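Side-chain contacts in protein phosphatase Slingshot homolog 2 (Homo sapiens, PDB 2NT2), which dephosphorylates phosphotyrosine, phosphoserine and phosphothreonine in proteins and, by activating the actin-depolymerizing factor cofilin, regulates actin filament dynamics: residues 8-13 against 105-110; 24-29 against 45-50; 61-66 against 96-101. The protein carries 1 engineered substitution. All blocks are in the same frame, centred on the assembly; numbering follows the deposited sequence.

Contact 1: residues 8-13 against 105-110; sequences FEHVFL and KEYGWN
F8 and Y107 mark the nearest approach of the two backbones, yet their CA atoms stay 10.8 Å apart, so the direct contacts are made by side chains. Segment 8-13 turns back on itself in a type I beta turn from F8 to V11, whereas 105-110 runs off the end of helix 94-107, G108 being the first residue to leave helical geometry, with positive phi. With CG anti to the carbonyl carbon (chi1 -63°), F8 extends its ring toward the helix end, where the edge of Y107 meets its face in a T-shaped pair, planes at 70°; Y107 CE1 stands over the ring centre, 3.3 Å from F8 CE2. F8 then offers its own edge to the face of W109, an offset edge-to-face pair in which F8 CZ is 3.8 Å from W109 CZ3. The resulting aromatic cluster, which Y117 of helix 111-121 joins, ties the hairpin of strands 5-8 and 11-14, at one edge of the sheet, to the end of a helix. Replacing F8 by a leucine would probably deprive the Y107 edge of its flat partner and open a gap beside W109. Y107 OH also lies in the H10 ring plane, while H10 NE2 is hydrogen-bonded to Y102 OH.

Contact 2: residues 24-29 against 45-50; sequences DLQNRG and PGVFEY
Q26 and V47 are the residues whose CA atoms lie nearest across this contact, 9.2 Å apart, where the last turn of helix 22-27 faces the irregular chain leading into strand 49-52. Most of the touching falls to L25 and F48. The end of the F48 ring comes up against the base of the leucine: F48 CZ is 3.9 Å from L25 CB and 4.1 Å from L25 CD1, so the aromatic ring meets the stem and one methyl of its partner together. The F48 CG stands anti to its carbonyl carbon (chi1 -50°), which swings the ring toward the helix. V47 CG1 lies above one face of the same ring, offset toward its rim, and also forms a looser contact with Q26, its distance to Q26 NE2 being 4.4 Å. Strand 30-35, which follows the helix after a short turn, pairs in parallel with strand 49-52, the outermost strand at this edge of the sheet; its I33 touches both L25 and F48, and L22 extends the apolar cover over V47 and F48. The helix itself closes in a Schellman motif with G29 at positive phi. One turn of helix separates D24 from R28, and a salt bridge spans it: R28 NE donates to D24 OD2 at 2.8 Å with a bent N-H...O angle of 133°. The oxygen is approached on its syn side and lies close to the guanidinium plane, whereas the nitrogen sits 28° out of the carboxylate plane.

Contact 3: residues 61-66 against 96-101; sequences TDLLAY and ASTVIA
L63 is the residue of 61-66 that touches 96-101, and the residues around it are tied by several hydrogen bonds. T61, first in order, has its OG1 hydrogen-bonded to Y56 O. D62 follows with an Asx motif: D62 OD1 accepts from A65 N at 3.1 Å, the N-H...O angle being 157°, and the donor comes from above the carboxylate plane. L63 then points its side chain at the helix. With chi1 at -103°, off a staggered value, it lays CD1 against two successive helix residues, L63 CD1 being 4.0 Å from T98 OG1 and 4.3 Å from S97 CB. The L63 and T98 side chains cross at about a right angle. T98 OG1, though it faces this methyl, is hydrogen-bonded to R94 O, one turn earlier in the helix. At the end of the segment, Y66 N closes back on L63 O at 2.7 Å, with L63 CA at the edge of the Y66 ring. Helix 94-107 directly follows the phosphate-binding P-loop of the protein tyrosine phosphatase family, and the T98 side chain lies about 8 Å from that of S88, the engineered replacement at the phosphocysteine position. Around the contact, helix 67-79 supplies W67 against both S97 and T98, Q134 of helix 129-143 is hydrogen-bonded to the loop at T61 O and L63 N, and helix 111-121 packs on I100 of helix 94-107.

Overall arrangement
The three contacts show how distant parts of one phosphatase catalytic domain are drawn together around a mixed sheet. Contacts 1 and 3 share helix 94-107, which follows the phosphate-binding loop and is packed near its start by contact 3 and at its far end by contact 1; their centres lie about 13 Å apart, and L13 CD1 touches V99 CG2 at 3.5 Å. Contacts 1 and 2 reach the same sheet, with centres about 20 Å apart, and meet where F12 packs against R28. Contacts 2 and 3 do not touch and lie on opposite sides of the chain's centre. Along the chain, contact 2 closes before contact 3 opens, and both fall between the two segments of contact 1. Contact 3 alone comes near the active site.

Contact 1: residues 8-13 against 105-110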
loop_
_atom_site.group_PDB
_atom_site.type_symbol
_atom_site.label_atom_id
_atom_site.label_comp_id
_atom_site.label_asym_id
_atom_site.label_seq_id
_atom_site.Cartn_x
_atom_site.Cartn_y
_atom_site.Cartn_z
ATOM N N PHE A 8 8.856 3.478 3.632
ATOM C CA PHE A 8 10.183 3.273 3.061
ATOM C C PHE A 8 10.604 4.524 2.302
ATOM O O PHE A 8 9.770 5.428 2.220
ATOM C CB PHE A 8 10.217 2.032 2.174
ATOM C CG PHE A 8 9.933 0.773 2.987
ATOM C CD1 PHE A 8 8.865 -0.039 2.661
ATOM C CD2 PHE A 8 10.747 0.429 4.054
ATOM C CE1 PHE A 8 8.604 -1.183 3.392
ATOM C CE2 PHE A 8 10.494 -0.706 4.801
ATOM C CZ PHE A 8 9.420 -1.510 4.459
ATOM N N GLU A 9 11.840 4.556 1.824
ATOM C CA GLU A 9 12.317 5.724 1.086
ATOM C C GLU A 9 11.313 6.099 -0.005
ATOM O O GLU A 9 10.988 7.267 -0.179
ATOM C CB GLU A 9 13.698 5.481 0.489
ATOM C CG GLU A 9 13.822 5.667 -1.008
ATOM C CD GLU A 9 14.110 7.088 -1.442
ATOM O OE1 GLU A 9 14.993 7.278 -2.302
ATOM O OE2 GLU A 9 13.447 8.026 -0.936
ATOM N N HIS A 10 10.810 5.067 -0.676
ATOM C CA HIS A 10 9.949 5.224 -1.836
ATOM C C HIS A 10 8.498 4.871 -1.571
ATOM O O HIS A 10 7.734 4.674 -2.527
ATOM C CB HIS A 10 10.497 4.354 -2.980
ATOM C CG HIS A 10 10.483 2.893 -2.646
ATOM N ND1 HIS A 10 11.146 2.358 -1.565
ATOM C CD2 HIS A 10 9.875 1.849 -3.262
ATOM C CE1 HIS A 10 10.951 1.048 -1.529
ATOM N NE2 HIS A 10 10.179 0.713 -2.552
ATOM N N VAL A 11 8.073 4.776 -0.311
ATOM C CA VAL A 11 6.716 4.285 -0.043
ATOM C C VAL A 11 6.015 5.107 1.030
ATOM O O VAL A 11 6.526 5.259 2.142
ATOM C CB VAL A 11 6.691 2.810 0.401
ATOM C CG1 VAL A 11 5.273 2.355 0.727
ATOM C CG2 VAL A 11 7.307 1.907 -0.656
ATOM N N PHE A 12 4.823 5.599 0.703
ATOM C CA PHE A 12 3.969 6.241 1.699
ATOM C C PHE A 12 2.677 5.443 1.865
ATOM O O PHE A 12 2.178 4.890 0.886
ATOM C CB PHE A 12 3.640 7.687 1.319
ATOM C CG PHE A 12 4.744 8.675 1.673
ATOM C CD1 PHE A 12 5.787 8.913 0.794
ATOM C CD2 PHE A 12 4.721 9.347 2.884
ATOM C CE1 PHE A 12 6.793 9.806 1.117
ATOM C CE2 PHE A 12 5.723 10.237 3.217
ATOM C CZ PHE A 12 6.764 10.468 2.334
ATOM N N LEU A 13 2.166 5.432 3.083
ATOM C CA LEU A 13 0.882 4.809 3.403
ATOM C C LEU A 13 -0.121 5.861 3.863
ATOM O O LEU A 13 0.164 6.619 4.800
ATOM C CB LEU A 13 1.106 3.740 4.478
ATOM C CG LEU A 13 -0.132 2.946 4.904
ATOM C CD1 LEU A 13 -0.675 2.170 3.717
ATOM C CD2 LEU A 13 0.193 2.024 6.072
ATOM N N LYS A 105 7.879 -9.297 0.987
ATOM C CA LYS A 105 8.463 -9.684 -0.290
ATOM C C LYS A 105 9.799 -8.994 -0.549
ATOM O O LYS A 105 10.805 -9.644 -0.835
ATOM C CB LYS A 105 7.495 -9.362 -1.435
ATOM C CG LYS A 105 7.948 -9.954 -2.764
ATOM C CD LYS A 105 6.768 -10.299 -3.659
ATOM C CE LYS A 105 7.214 -10.371 -5.116
ATOM N NZ LYS A 105 8.384 -11.280 -5.279
ATOM N N GLU A 106 9.797 -7.671 -0.454
ATOM C CA GLU A 106 10.930 -6.839 -0.837
ATOM C C GLU A 106 12.140 -7.045 0.055
ATOM O O GLU A 106 13.247 -7.283 -0.443
ATOM C CB GLU A 106 10.512 -5.366 -0.846
ATOM C CG GLU A 106 11.586 -4.368 -1.213
ATOM C CD GLU A 106 12.204 -4.591 -2.574
ATOM O OE1 GLU A 106 11.536 -4.424 -3.613
ATOM O OE2 GLU A 106 13.404 -4.946 -2.613
ATOM N N TYR A 107 11.974 -6.947 1.379
ATOM C CA TYR A 107 13.151 -7.052 2.243
ATOM C C TYR A 107 13.246 -8.416 2.908
ATOM O O TYR A 107 14.162 -8.667 3.691
ATOM C CB TYR A 107 13.163 -5.916 3.274
ATOM C CG TYR A 107 12.991 -4.557 2.616
ATOM C CD1 TYR A 107 11.918 -3.741 2.947
ATOM C CD2 TYR A 107 13.888 -4.093 1.660
ATOM C CE1 TYR A 107 11.759 -2.505 2.347
ATOM C CE2 TYR A 107 13.734 -2.861 1.057
ATOM C CZ TYR A 107 12.661 -2.064 1.407
ATOM O OH TYR A 107 12.496 -0.835 0.813
ATOM N N GLY A 108 12.303 -9.291 2.572
ATOM C CA GLY A 108 12.257 -10.652 3.068
ATOM C C GLY A 108 11.982 -10.715 4.559
ATOM O O GLY A 108 12.513 -11.560 5.280
ATOM N N TRP A 109 11.131 -9.810 5.023
ATOM C CA TRP A 109 10.779 -9.679 6.425
ATOM C C TRP A 109 9.727 -10.674 6.886
ATOM O O TRP A 109 8.778 -10.964 6.160
ATOM C CB TRP A 109 10.274 -8.241 6.647
ATOM C CG TRP A 109 11.401 -7.259 6.749
ATOM C CD1 TRP A 109 12.733 -7.521 6.625
ATOM C CD2 TRP A 109 11.282 -5.856 6.994
ATOM N NE1 TRP A 109 13.456 -6.364 6.779
ATOM C CE2 TRP A 109 12.587 -5.326 7.007
ATOM C CE3 TRP A 109 10.199 -4.999 7.201
ATOM C CZ2 TRP A 109 12.837 -3.972 7.223
ATOM C CZ3 TRP A 109 10.446 -3.660 7.415
ATOM C CH2 TRP A 109 11.756 -3.160 7.424
ATOM N N ASN A 110 9.871 -11.189 8.102
ATOM C CA ASN A 110 8.810 -11.987 8.713
ATOM C C ASN A 110 7.528 -11.164 8.796
ATOM O O ASN A 110 7.590 -9.934 8.775
ATOM C CB ASN A 110 9.213 -12.439 10.115
ATOM C CG ASN A 110 10.080 -13.677 10.118
ATOM O OD1 ASN A 110 10.468 -14.180 9.060
ATOM N ND2 ASN A 110 10.387 -14.163 11.316
HETATM O O HOH W 1 13.764 1.978 1.981
#

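Contact 2: residues 24-29 against 45-50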
loop_
_atom_site.group_PDB
_atom_site.type_symbol
_atom_site.label_atom_id
_atom_site.label_comp_id
_atom_site.label_asym_id
_atom_site.label_seq_id
_atom_site.Cartn_x
_atom_site.Cartn_y
_atom_site.Cartn_z
ATOM N N ASP A 24 0.662 18.515 -1.049
ATOM C CA ASP A 24 1.370 17.687 -0.077
ATOM C C ASP A 24 2.198 16.611 -0.786
ATOM O O ASP A 24 3.368 16.405 -0.478
ATOM C CB ASP A 24 0.405 17.018 0.900
ATOM C CG ASP A 24 1.160 16.291 2.001
ATOM O OD1 ASP A 24 1.560 16.954 2.982
ATOM O OD2 ASP A 24 1.367 15.063 1.901
ATOM N N LEU A 25 1.559 15.952 -1.734
ATOM C CA LEU A 25 2.105 14.884 -2.545
ATOM C C LEU A 25 3.302 15.359 -3.367
ATOM O O LEU A 25 4.362 14.732 -3.374
ATOM C CB LEU A 25 1.026 14.339 -3.495
ATOM C CG LEU A 25 -0.081 13.517 -2.829
ATOM C CD1 LEU A 25 -1.011 12.902 -3.855
ATOM C CD2 LEU A 25 0.534 12.446 -1.938
ATOM N N GLN A 26 3.104 16.477 -4.060
ATOM C CA GLN A 26 4.164 17.040 -4.890
ATOM C C GLN A 26 5.394 17.354 -4.047
ATOM O O GLN A 26 6.518 17.001 -4.399
ATOM C CB GLN A 26 3.661 18.291 -5.613
ATOM C CG GLN A 26 4.449 18.629 -6.865
ATOM C CD GLN A 26 3.699 19.551 -7.806
ATOM O OE1 GLN A 26 3.652 20.763 -7.594
ATOM N NE2 GLN A 26 3.119 18.984 -8.858
ATOM N N ASN A 27 5.175 18.004 -2.909
ATOM C CA ASN A 27 6.250 18.399 -2.011
ATOM C C ASN A 27 7.010 17.197 -1.460
ATOM O O ASN A 27 8.220 17.254 -1.240
ATOM C CB ASN A 27 5.707 19.238 -0.853
ATOM C CG ASN A 27 5.227 20.603 -1.305
ATOM O OD1 ASN A 27 5.425 21.003 -2.451
ATOM N ND2 ASN A 27 4.576 21.320 -0.397
ATOM N N ARG A 28 6.294 16.101 -1.220
ATOM C CA ARG A 28 6.938 14.910 -0.679
ATOM C C ARG A 28 7.666 14.133 -1.765
ATOM O O ARG A 28 8.326 13.136 -1.474
ATOM C CB ARG A 28 5.916 14.014 0.020
ATOM C CG ARG A 28 5.280 14.667 1.234
ATOM C CD ARG A 28 4.180 13.786 1.813
ATOM N NE ARG A 28 3.740 14.233 3.126
ATOM C CZ ARG A 28 4.394 13.992 4.255
ATOM N NH1 ARG A 28 5.529 13.302 4.221
ATOM N NH2 ARG A 28 3.925 14.434 5.413
ATOM N N GLY A 29 7.547 14.574 -3.006
ATOM C CA GLY A 29 8.223 13.963 -4.132
ATOM C C GLY A 29 7.519 12.735 -4.676
ATOM O O GLY A 29 8.154 11.859 -5.270
ATOM N N PRO A 45 -5.363 12.712 -12.532
ATOM C CA PRO A 45 -4.818 12.081 -13.747
ATOM C C PRO A 45 -4.146 13.130 -14.626
ATOM O O PRO A 45 -4.733 14.174 -14.920
ATOM C CB PRO A 45 -6.048 11.495 -14.433
ATOM C CG PRO A 45 -7.133 11.505 -13.411
ATOM C CD PRO A 45 -6.831 12.670 -12.504
ATOM N N GLY A 46 -2.907 12.882 -15.039
ATOM C CA GLY A 46 -2.156 13.895 -15.774
ATOM C C GLY A 46 -1.086 14.537 -14.907
ATOM O O GLY A 46 -0.201 15.242 -15.396
ATOM N N VAL A 47 -1.174 14.295 -13.604
ATOM C CA VAL A 47 -0.146 14.707 -12.657
ATOM C C VAL A 47 0.616 13.481 -12.167
ATOM O O VAL A 47 1.845 13.484 -12.084
ATOM C CB VAL A 47 -0.739 15.456 -11.449
ATOM C CG1 VAL A 47 0.368 15.955 -10.531
ATOM C CG2 VAL A 47 -1.614 16.613 -11.915
ATOM N N PHE A 48 -0.127 12.426 -11.828
ATOM C CA PHE A 48 0.501 11.226 -11.296
ATOM C C PHE A 48 0.153 9.979 -12.101
ATOM O O PHE A 48 -0.935 9.876 -12.662
ATOM C CB PHE A 48 0.101 11.018 -9.833
ATOM C CG PHE A 48 0.275 12.243 -8.954
ATOM C CD1 PHE A 48 -0.785 13.100 -8.730
ATOM C CD2 PHE A 48 1.492 12.524 -8.356
ATOM C CE1 PHE A 48 -0.639 14.213 -7.918
ATOM C CE2 PHE A 48 1.650 13.633 -7.547
ATOM C CZ PHE A 48 0.580 14.478 -7.329
ATOM N N GLU A 49 1.101 9.054 -12.130
ATOM C CA GLU A 49 0.926 7.713 -12.663
ATOM C C GLU A 49 0.177 6.839 -11.655
ATOM O O GLU A 49 0.646 6.683 -10.524
ATOM C CB GLU A 49 2.296 7.108 -12.953
ATOM C CG GLU A 49 2.535 6.802 -14.421
ATOM C CD GLU A 49 3.202 5.447 -14.597
ATOM O OE1 GLU A 49 2.616 4.424 -14.187
ATOM O OE2 GLU A 49 4.321 5.417 -15.148
ATOM N N TYR A 50 -0.953 6.288 -12.076
ATOM C CA TYR A 50 -1.839 5.543 -11.197
ATOM C C TYR A 50 -1.831 4.042 -11.470
ATOM O O TYR A 50 -1.657 3.610 -12.606
ATOM C CB TYR A 50 -3.281 6.057 -11.315
ATOM C CG TYR A 50 -3.496 7.381 -10.621
ATOM C CD1 TYR A 50 -3.447 8.567 -11.345
ATOM C CD2 TYR A 50 -3.739 7.448 -9.256
ATOM C CE1 TYR A 50 -3.639 9.780 -10.722
ATOM C CE2 TYR A 50 -3.931 8.667 -8.632
ATOM C CZ TYR A 50 -3.879 9.829 -9.370
ATOM O OH TYR A 50 -4.071 11.049 -8.764
#

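Contact 3: residues 61-66 against 96-101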
loop_
_atom_site.group_PDB
_atom_site.type_symbol
_atom_site.label_atom_id
_atom_site.label_comp_id
_atom_site.label_asym_id
_atom_site.label_seq_id
_atom_site.Cartn_x
_atom_site.Cartn_y
_atom_site.Cartn_z
ATOM N N THR A 61 -12.835 -10.029 -0.034
ATOM C CA THR A 61 -11.773 -9.528 -0.897
ATOM C C THR A 61 -10.529 -10.404 -0.796
ATOM O O THR A 61 -10.012 -10.647 0.297
ATOM C CB THR A 61 -11.382 -8.079 -0.538
ATOM O OG1 THR A 61 -12.447 -7.195 -0.902
ATOM C CG2 THR A 61 -10.145 -7.672 -1.321
ATOM N N ASP A 62 -10.051 -10.860 -1.948
ATOM C CA ASP A 62 -8.787 -11.585 -2.039
ATOM C C ASP A 62 -7.678 -10.653 -2.528
ATOM O O ASP A 62 -7.435 -10.548 -3.728
ATOM C CB ASP A 62 -8.929 -12.798 -2.945
ATOM C CG ASP A 62 -7.639 -13.533 -3.239
ATOM O OD1 ASP A 62 -6.604 -13.254 -2.602
ATOM O OD2 ASP A 62 -7.648 -14.400 -4.138
ATOM N N LEU A 63 -7.018 -9.986 -1.588
ATOM C CA LEU A 63 -5.945 -9.049 -1.899
ATOM C C LEU A 63 -4.655 -9.776 -2.272
ATOM O O LEU A 63 -3.844 -9.284 -3.057
ATOM C CB LEU A 63 -5.681 -8.141 -0.699
ATOM C CG LEU A 63 -6.227 -6.718 -0.753
ATOM C CD1 LEU A 63 -5.653 -5.905 0.402
ATOM C CD2 LEU A 63 -5.921 -6.080 -2.097
ATOM N N LEU A 64 -4.489 -10.948 -1.680
ATOM C CA LEU A 64 -3.374 -11.836 -1.973
ATOM C C LEU A 64 -3.136 -11.959 -3.472
ATOM O O LEU A 64 -2.003 -11.809 -3.941
ATOM C CB LEU A 64 -3.621 -13.215 -1.361
ATOM C CG LEU A 64 -2.466 -14.216 -1.378
ATOM C CD1 LEU A 64 -1.122 -13.518 -1.280
ATOM C CD2 LEU A 64 -2.618 -15.223 -0.246
ATOM N N ALA A 65 -4.196 -12.197 -4.235
ATOM C CA ALA A 65 -4.082 -12.293 -5.684
ATOM C C ALA A 65 -3.503 -11.041 -6.323
ATOM O O ALA A 65 -3.059 -11.069 -7.473
ATOM C CB ALA A 65 -5.442 -12.626 -6.280
ATOM N N TYR A 66 -3.473 -9.903 -5.630
ATOM C CA TYR A 66 -2.998 -8.680 -6.268
ATOM C C TYR A 66 -1.632 -8.219 -5.774
ATOM O O TYR A 66 -1.181 -7.158 -6.236
ATOM C CB TYR A 66 -3.978 -7.535 -6.024
ATOM C CG TYR A 66 -5.390 -7.691 -6.512
ATOM C CD1 TYR A 66 -6.368 -8.274 -5.713
ATOM C CD2 TYR A 66 -5.764 -7.246 -7.776
ATOM C CE1 TYR A 66 -7.668 -8.413 -6.160
ATOM C CE2 TYR A 66 -7.064 -7.383 -8.229
ATOM C CZ TYR A 66 -8.014 -7.967 -7.421
ATOM O OH TYR A 66 -9.309 -8.103 -7.875
ATOM N N ALA A 96 -2.802 -0.666 4.178
ATOM C CA ALA A 96 -1.831 -1.131 5.168
ATOM C C ALA A 96 -1.358 -2.549 4.850
ATOM O O ALA A 96 -0.156 -2.804 4.825
ATOM C CB ALA A 96 -2.377 -1.061 6.581
ATOM N N SER A 97 -2.312 -3.438 4.590
ATOM C CA SER A 97 -2.025 -4.824 4.271
ATOM C C SER A 97 -1.092 -4.934 3.070
ATOM O O SER A 97 -0.110 -5.673 3.097
ATOM C CB SER A 97 -3.319 -5.588 3.969
ATOM O OG SER A 97 -4.340 -5.239 4.883
ATOM N N THR A 98 -1.420 -4.192 2.017
ATOM C CA THR A 98 -0.604 -4.185 0.808
ATOM C C THR A 98 0.832 -3.783 1.118
ATOM O O THR A 98 1.783 -4.422 0.676
ATOM C CB THR A 98 -1.176 -3.213 -0.244
ATOM O OG1 THR A 98 -2.477 -3.658 -0.635
ATOM C CG2 THR A 98 -0.308 -3.221 -1.492
ATOM N N VAL A 99 0.973 -2.723 1.911
ATOM C CA VAL A 99 2.303 -2.251 2.291
ATOM C C VAL A 99 3.049 -3.307 3.097
ATOM O O VAL A 99 4.244 -3.532 2.911
ATOM C CB VAL A 99 2.236 -0.941 3.095
ATOM C CG1 VAL A 99 3.577 -0.671 3.755
ATOM C CG2 VAL A 99 1.835 0.227 2.210
ATOM N N ILE A 100 2.342 -3.995 3.997
ATOM C CA ILE A 100 3.008 -5.013 4.805
ATOM C C ILE A 100 3.537 -6.141 3.920
ATOM O O ILE A 100 4.658 -6.606 4.110
ATOM C CB ILE A 100 2.086 -5.587 5.893
ATOM C CG1 ILE A 100 1.773 -4.627 7.035
ATOM C CG2 ILE A 100 2.680 -6.882 6.438
ATOM C CD1 ILE A 100 0.348 -4.667 7.541
ATOM N N ALA A 101 2.725 -6.575 2.966
ATOM C CA ALA A 101 3.076 -7.621 2.024
ATOM C C ALA A 101 4.284 -7.231 1.184
ATOM O O ALA A 101 5.167 -8.048 0.943
ATOM C CB ALA A 101 1.903 -7.940 1.106
#